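Local atomic coordinates of possible glutathione S-transferase (Rhodopseudomonas palustris, PDB entry 3M8N), a protein that probably acts as a glutathione transferase, joining glutathione to electrophilic substrates. Residues Val18-Ala21 with Leu22-Asp26; Asn70-Leu73 with Trp74-Val78. All blocks are in the same frame, centred on the assembly; numbering follows the deposited sequence.

Contact 1 of 2, residues Val18-Ala21 with Leu22-Asp26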
ATOM      1  N   VAL A  18      -1.245   6.626 -12.203  1.00 21.36           N
ATOM      2  CA  VAL A  18      -2.377   6.094 -12.865  1.00 20.56           C
ATOM      3  C   VAL A  18      -2.415   6.555 -14.307  1.00 21.04           C
ATOM      4  O   VAL A  18      -2.691   5.775 -15.183  1.00 21.30           O
ATOM      5  CB  VAL A  18      -3.644   6.510 -12.195  1.00 19.78           C
ATOM      6  CG1 VAL A  18      -4.715   5.932 -12.958  1.00 20.36           C
ATOM      7  CG2 VAL A  18      -3.696   6.025 -10.713  1.00 19.36           C
ATOM      8  N   ARG A  19      -2.148   7.818 -14.563  1.00 20.67           N
ATOM      9  CA  ARG A  19      -1.980   8.266 -15.960  1.00 20.90           C
ATOM     10  C   ARG A  19      -0.902   7.513 -16.743  1.00 20.89           C
ATOM     11  O   ARG A  19      -1.064   7.253 -17.892  1.00 21.78           O
ATOM     12  CB  ARG A  19      -1.621   9.710 -15.983  1.00 20.37           C
ATOM     13  CG  ARG A  19      -2.742  10.743 -15.734  1.00 21.06           C
ATOM     14  CD  ARG A  19      -2.119  12.126 -16.082  1.00 25.15           C
ATOM     15  NE  ARG A  19      -2.097  12.825 -14.852  1.00 33.08           N
ATOM     16  CZ  ARG A  19      -1.111  13.361 -14.182  1.00 27.61           C
ATOM     17  NH1 ARG A  19       0.105  13.485 -14.623  1.00 27.04           N
ATOM     18  NH2 ARG A  19      -1.460  13.836 -13.011  1.00 29.76           N
ATOM     19  N   LEU A  20       0.196   7.168 -16.115  1.00 22.00           N
ATOM     20  CA  LEU A  20       1.289   6.473 -16.745  1.00 22.19           C
ATOM     21  C   LEU A  20       0.838   5.078 -17.140  1.00 24.03           C
ATOM     22  O   LEU A  20       1.037   4.665 -18.295  1.00 24.85           O
ATOM     23  CB  LEU A  20       2.492   6.391 -15.814  1.00 21.37           C
ATOM     24  CG  LEU A  20       3.753   5.713 -16.334  1.00 19.79           C
ATOM     25  CD1 LEU A  20       4.141   6.325 -17.710  1.00 18.42           C
ATOM     26  CD2 LEU A  20       4.866   5.818 -15.347  1.00 19.91           C
ATOM     27  N   ALA A  21       0.210   4.359 -16.196  1.00 23.82           N
ATOM     28  CA  ALA A  21      -0.394   3.054 -16.478  1.00 22.14           C
ATOM     29  C   ALA A  21      -1.381   3.118 -17.633  1.00 21.44           C
ATOM     30  O   ALA A  21      -1.296   2.313 -18.516  1.00 21.40           O
ATOM     31  CB  ALA A  21      -1.055   2.475 -15.217  1.00 22.88           C
ATOM     32  N   LEU A  22      -2.279   4.087 -17.641  1.00 20.73           N
ATOM     33  CA  LEU A  22      -3.210   4.261 -18.719  1.00 22.00           C
ATOM     34  C   LEU A  22      -2.541   4.529 -20.092  1.00 23.73           C
ATOM     35  O   LEU A  22      -3.024   4.017 -21.099  1.00 24.46           O
ATOM     36  CB  LEU A  22      -4.227   5.341 -18.396  1.00 21.49           C
ATOM     37  CG  LEU A  22      -5.179   4.988 -17.228  1.00 20.96           C
ATOM     38  CD1 LEU A  22      -5.945   6.125 -16.681  1.00 16.62           C
ATOM     39  CD2 LEU A  22      -6.127   3.896 -17.644  1.00 21.45           C
ATOM     40  N   ALA A  23      -1.448   5.305 -20.121  1.00 24.36           N
ATOM     41  CA  ALA A  23      -0.671   5.531 -21.336  1.00 24.67           C
ATOM     42  C   ALA A  23      -0.039   4.238 -21.749  1.00 25.50           C
ATOM     43  O   ALA A  23      -0.129   3.890 -22.905  1.00 27.10           O
ATOM     44  CB  ALA A  23       0.383   6.553 -21.122  1.00 23.17           C
ATOM     45  N   LEU A  24       0.560   3.503 -20.807  1.00 26.71           N
ATOM     46  CA  LEU A  24       1.274   2.290 -21.177  1.00 27.46           C
ATOM     47  C   LEU A  24       0.351   1.204 -21.696  1.00 28.72           C
ATOM     48  O   LEU A  24       0.735   0.464 -22.564  1.00 30.12           O
ATOM     49  CB  LEU A  24       2.143   1.785 -20.057  1.00 26.43           C
ATOM     50  CG  LEU A  24       3.225   2.716 -19.619  1.00 25.36           C
ATOM     51  CD1 LEU A  24       3.895   2.101 -18.448  1.00 22.88           C
ATOM     52  CD2 LEU A  24       4.178   2.860 -20.700  1.00 24.15           C
ATOM     53  N   LEU A  25      -0.857   1.140 -21.164  1.00 29.52           N
ATOM     54  CA  LEU A  25      -1.903   0.214 -21.551  1.00 30.88           C
ATOM     55  C   LEU A  25      -2.632   0.665 -22.810  1.00 32.28           C
ATOM     56  O   LEU A  25      -3.464  -0.042 -23.377  1.00 33.67           O
ATOM     57  CB  LEU A  25      -2.932   0.039 -20.413  1.00 29.05           C
ATOM     58  CG  LEU A  25      -2.345  -0.679 -19.226  1.00 27.90           C
ATOM     59  CD1 LEU A  25      -3.377  -0.784 -18.125  1.00 27.39           C
ATOM     60  CD2 LEU A  25      -1.841  -1.991 -19.651  1.00 25.57           C
ATOM     61  N   ASP A  26      -2.300   1.860 -23.246  1.00 33.88           N
ATOM     62  CA  ASP A  26      -2.969   2.506 -24.297  1.00 34.05           C
ATOM     63  C   ASP A  26      -4.465   2.522 -24.017  1.00 33.92           C
ATOM     64  O   ASP A  26      -5.256   2.309 -24.903  1.00 35.09           O
ATOM     65  CB  ASP A  26      -2.623   1.823 -25.613  1.00 34.61           C
ATOM     66  CG  ASP A  26      -3.114   2.601 -26.806  1.00 36.99           C
ATOM     67  OD1 ASP A  26      -3.236   3.849 -26.690  1.00 40.97           O
ATOM     68  OD2 ASP A  26      -3.393   1.948 -27.847  1.00 42.72           O
TER
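The carbonyls of Val18, Arg19, Leu20 and Ala21 take, in turn, the N-H groups of Leu22, Ala23, Leu24 and Leu25, each four residues on. The bond from Leu22 N to Val18 O is 3.0 Å long, and Leu24 N reaches Leu20 O at 2.8 Å. Over this backbone two i to i+4 side-chain pairs form. Val18 and Leu22 lie alongside each other, pointing the same way, with Val18 CG1 3.9 Å from Leu22 CD1. Because Val18 holds CG1 opposite its own N (chi1 179°), that methyl lies beside the carbonyl carbon and faces the next turn. Both residues also pack on Leu6 of strand 4-8. Leu20 and Leu24 meet at a slant instead, Leu20 CD1 coming 4.2 Å from Leu24 CG. Leu24 CG also rests 3.2 Å from Leu20 O, so the branch lies against the carbonyl that its own N-H engages. Ile163 of helix 160-169 touches both leucines. An alanine in place of Leu24 would probably leave Leu20 without its neighbour on the next turn and open a gap beside Ile163. Arg19 turns elsewhere, its NE hydrogen-bonded to Ser8 OG. Asp26 is the first residue to leave helical phi/psi; its positive phi (52°) and its N-H bonded back to Ala23 O (3.0 Å) belong to a Schellman motif. This is the crossover helix of the beta-alpha-beta unit 4-8, 13-24, 29-33 in the thioredoxin-like N-terminal domain, here reversing toward its second strand.

Contact 2 of 2, residues Asn70-Leu73 with Trp74-Val78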
ATOM      1  N   ASN A  70      -2.631   2.922  -5.973  1.00 21.10           N
ATOM      2  CA  ASN A  70      -2.041   1.592  -6.161  1.00 19.71           C
ATOM      3  C   ASN A  70      -3.060   0.509  -6.348  1.00 19.80           C
ATOM      4  O   ASN A  70      -2.774  -0.493  -6.998  1.00 18.70           O
ATOM      5  CB  ASN A  70      -1.100   1.218  -5.014  1.00 21.01           C
ATOM      6  CG  ASN A  70       0.233   1.951  -5.057  1.00 21.17           C
ATOM      7  OD1 ASN A  70       0.473   2.858  -5.807  1.00 22.98           O
ATOM      8  ND2 ASN A  70       1.075   1.544  -4.230  1.00 23.00           N
ATOM      9  N   ALA A  71      -4.252   0.706  -5.770  1.00 19.65           N
ATOM     10  CA  ALA A  71      -5.424  -0.128  -6.066  1.00 18.92           C
ATOM     11  C   ALA A  71      -5.982   0.107  -7.479  1.00 17.66           C
ATOM     12  O   ALA A  71      -6.416  -0.816  -8.127  1.00 18.82           O
ATOM     13  CB  ALA A  71      -6.548   0.097  -5.015  1.00 16.38           C
ATOM     14  N   ILE A  72      -6.003   1.344  -7.915  1.00 17.71           N
ATOM     15  CA  ILE A  72      -6.342   1.701  -9.279  1.00 18.00           C
ATOM     16  C   ILE A  72      -5.398   0.982 -10.229  1.00 19.53           C
ATOM     17  O   ILE A  72      -5.848   0.361 -11.154  1.00 21.68           O
ATOM     18  CB  ILE A  72      -6.403   3.259  -9.489  1.00 17.95           C
ATOM     19  CG1 ILE A  72      -7.497   3.885  -8.639  1.00 16.57           C
ATOM     20  CG2 ILE A  72      -6.540   3.650 -10.950  1.00 16.72           C
ATOM     21  CD1 ILE A  72      -7.352   5.469  -8.326  1.00 14.29           C
ATOM     22  N   LEU A  73      -4.104   0.982  -9.962  1.00 20.20           N
ATOM     23  CA  LEU A  73      -3.139   0.376 -10.839  1.00 20.70           C
ATOM     24  C   LEU A  73      -3.434  -1.075 -10.975  1.00 20.36           C
ATOM     25  O   LEU A  73      -3.455  -1.545 -12.071  1.00 20.27           O
ATOM     26  CB  LEU A  73      -1.662   0.579 -10.377  1.00 20.21           C
ATOM     27  CG  LEU A  73      -1.003   1.988 -10.460  1.00 22.37           C
ATOM     28  CD1 LEU A  73       0.461   1.977 -10.035  1.00 20.80           C
ATOM     29  CD2 LEU A  73      -1.109   2.529 -11.790  1.00 20.01           C
ATOM     30  N   TRP A  74      -3.643  -1.770  -9.860  1.00 19.47           N
ATOM     31  CA  TRP A  74      -3.962  -3.178  -9.893  1.00 19.43           C
ATOM     32  C   TRP A  74      -5.210  -3.492 -10.744  1.00 19.47           C
ATOM     33  O   TRP A  74      -5.194  -4.428 -11.538  1.00 20.27           O
ATOM     34  CB  TRP A  74      -4.119  -3.715  -8.477  1.00 18.05           C
ATOM     35  CG  TRP A  74      -4.397  -5.185  -8.470  1.00 19.41           C
ATOM     36  CD1 TRP A  74      -3.480  -6.195  -8.356  1.00 19.98           C
ATOM     37  CD2 TRP A  74      -5.675  -5.823  -8.594  1.00 20.22           C
ATOM     38  NE1 TRP A  74      -4.095  -7.398  -8.391  1.00 18.11           N
ATOM     39  CE2 TRP A  74      -5.449  -7.214  -8.529  1.00 20.79           C
ATOM     40  CE3 TRP A  74      -7.012  -5.348  -8.698  1.00 20.63           C
ATOM     41  CZ2 TRP A  74      -6.538  -8.184  -8.623  1.00 21.60           C
ATOM     42  CZ3 TRP A  74      -8.092  -6.290  -8.790  1.00 20.40           C
ATOM     43  CH2 TRP A  74      -7.830  -7.702  -8.765  1.00 19.33           C
ATOM     44  N   TYR A  75      -6.255  -2.707 -10.542  1.00 19.24           N
ATOM     45  CA  TYR A  75      -7.476  -2.851 -11.226  1.00 20.33           C
ATOM     46  C   TYR A  75      -7.290  -2.753 -12.743  1.00 21.08           C
ATOM     47  O   TYR A  75      -7.873  -3.485 -13.506  1.00 20.94           O
ATOM     48  CB  TYR A  75      -8.485  -1.808 -10.752  1.00 19.19           C
ATOM     49  CG  TYR A  75      -9.832  -1.954 -11.466  1.00 22.37           C
ATOM     50  CD1 TYR A  75     -10.692  -3.042 -11.210  1.00 22.74           C
ATOM     51  CD2 TYR A  75     -10.221  -1.071 -12.441  1.00 22.48           C
ATOM     52  CE1 TYR A  75     -11.916  -3.190 -11.865  1.00 22.49           C
ATOM     53  CE2 TYR A  75     -11.433  -1.256 -13.122  1.00 24.35           C
ATOM     54  CZ  TYR A  75     -12.270  -2.297 -12.795  1.00 21.28           C
ATOM     55  OH  TYR A  75     -13.439  -2.476 -13.439  1.00 24.38           O
ATOM     56  N   LEU A  76      -6.507  -1.792 -13.167  1.00 21.48           N
ATOM     57  CA  LEU A  76      -6.340  -1.521 -14.567  1.00 21.70           C
ATOM     58  C   LEU A  76      -5.496  -2.613 -15.234  1.00 20.39           C
ATOM     59  O   LEU A  76      -5.650  -2.859 -16.411  1.00 21.59           O
ATOM     60  CB  LEU A  76      -5.729  -0.139 -14.778  1.00 20.96           C
ATOM     61  CG  LEU A  76      -6.482   1.088 -14.383  1.00 21.36           C
ATOM     62  CD1 LEU A  76      -5.488   2.264 -14.369  1.00 21.09           C
ATOM     63  CD2 LEU A  76      -7.615   1.328 -15.378  1.00 21.13           C
ATOM     64  N   ALA A  77      -4.663  -3.293 -14.471  1.00 20.18           N
ATOM     65  CA  ALA A  77      -3.680  -4.187 -14.993  1.00 18.35           C
ATOM     66  C   ALA A  77      -4.035  -5.615 -15.046  1.00 18.61           C
ATOM     67  O   ALA A  77      -3.312  -6.350 -15.624  1.00 18.20           O
ATOM     68  CB  ALA A  77      -2.384  -4.053 -14.220  1.00 18.04           C
ATOM     69  N   VAL A  78      -5.133  -6.031 -14.422  1.00 18.77           N
ATOM     70  CA  VAL A  78      -5.513  -7.414 -14.408  1.00 18.25           C
ATOM     71  C   VAL A  78      -5.691  -7.787 -15.876  1.00 18.57           C
ATOM     72  O   VAL A  78      -6.264  -7.042 -16.645  1.00 16.88           O
ATOM     73  CB  VAL A  78      -6.868  -7.562 -13.650  1.00 17.96           C
ATOM     74  CG1 VAL A  78      -7.494  -8.916 -13.881  1.00 16.10           C
ATOM     75  CG2 VAL A  78      -6.719  -7.284 -12.203  1.00 17.08           C
TER
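Asn70 gives its carbonyl to Trp74 N across 3.3 Å. Its side-chain amide turns off to Lys17 and Glu100, both through weak hydrogen bonds. Ala71 O takes the N-H of Tyr75 more closely, at 3.1 Å, while its methyl points away from the following turn. Ile72 makes the side-chain contact between the turns: its CG2 lies 3.8 Å from Leu76 CD1, the two side chains running alongside and pointing the same way. With CG2 opposite the backbone N and CG1 opposite the carbonyl carbon (chi1 -63°), the short branch is the one presented to Leu76. The Ile72 carbonyl accepts Leu76 N at 3.0 Å, and Leu76 CG sits 3.4 Å from that same oxygen. At Leu73 the regular pattern slackens, because its carbonyl receives only weak bonds, from Ala77 N and Leu76 N. The Leu73 side chain leaves this stretch for Ile160 and Ala164 of helix 160-169. Beyond it, Val78 CG2 sits over one face of the Trp74 indole, 3.5 Å from its plane and nearer the edge than the centre. Trp74 also meets Trp74 of the second subunit edge-to-face, and Arg87 of that subunit both bonds to Tyr75 O and makes a cation-pi contact with the Tyr75 ring. The chemistry thus divides: aliphatic packing and main-chain bonds hold the turns together, whereas aromatic, cationic and carbonyl groups join this last helix of the thioredoxin-like domain to the dimer partner.

In the fold
Following the chain from its N terminus, strand 4-8 leads into helix 13-24, where contact 1 joins successive turns of one helix and closes no long loop. Strands 29-33, 57-59 and 65-67 then complete the four-stranded sheet before contact 2 forms, just as locally, on helix 69-77. The two are in series, neither nesting nor crossing, yet their centres lie 11 Å apart and the helices pack directly. Val18 CG1 meets Ile72 CG2 at 3.5 Å, and Ala21 CB approaches Leu73 CD2 to 3.4 Å. Helix 160-169 touches both, tying the N-terminal domain to the helical C-terminal one, while residues 70-78 alone of these segments reach the second subunit.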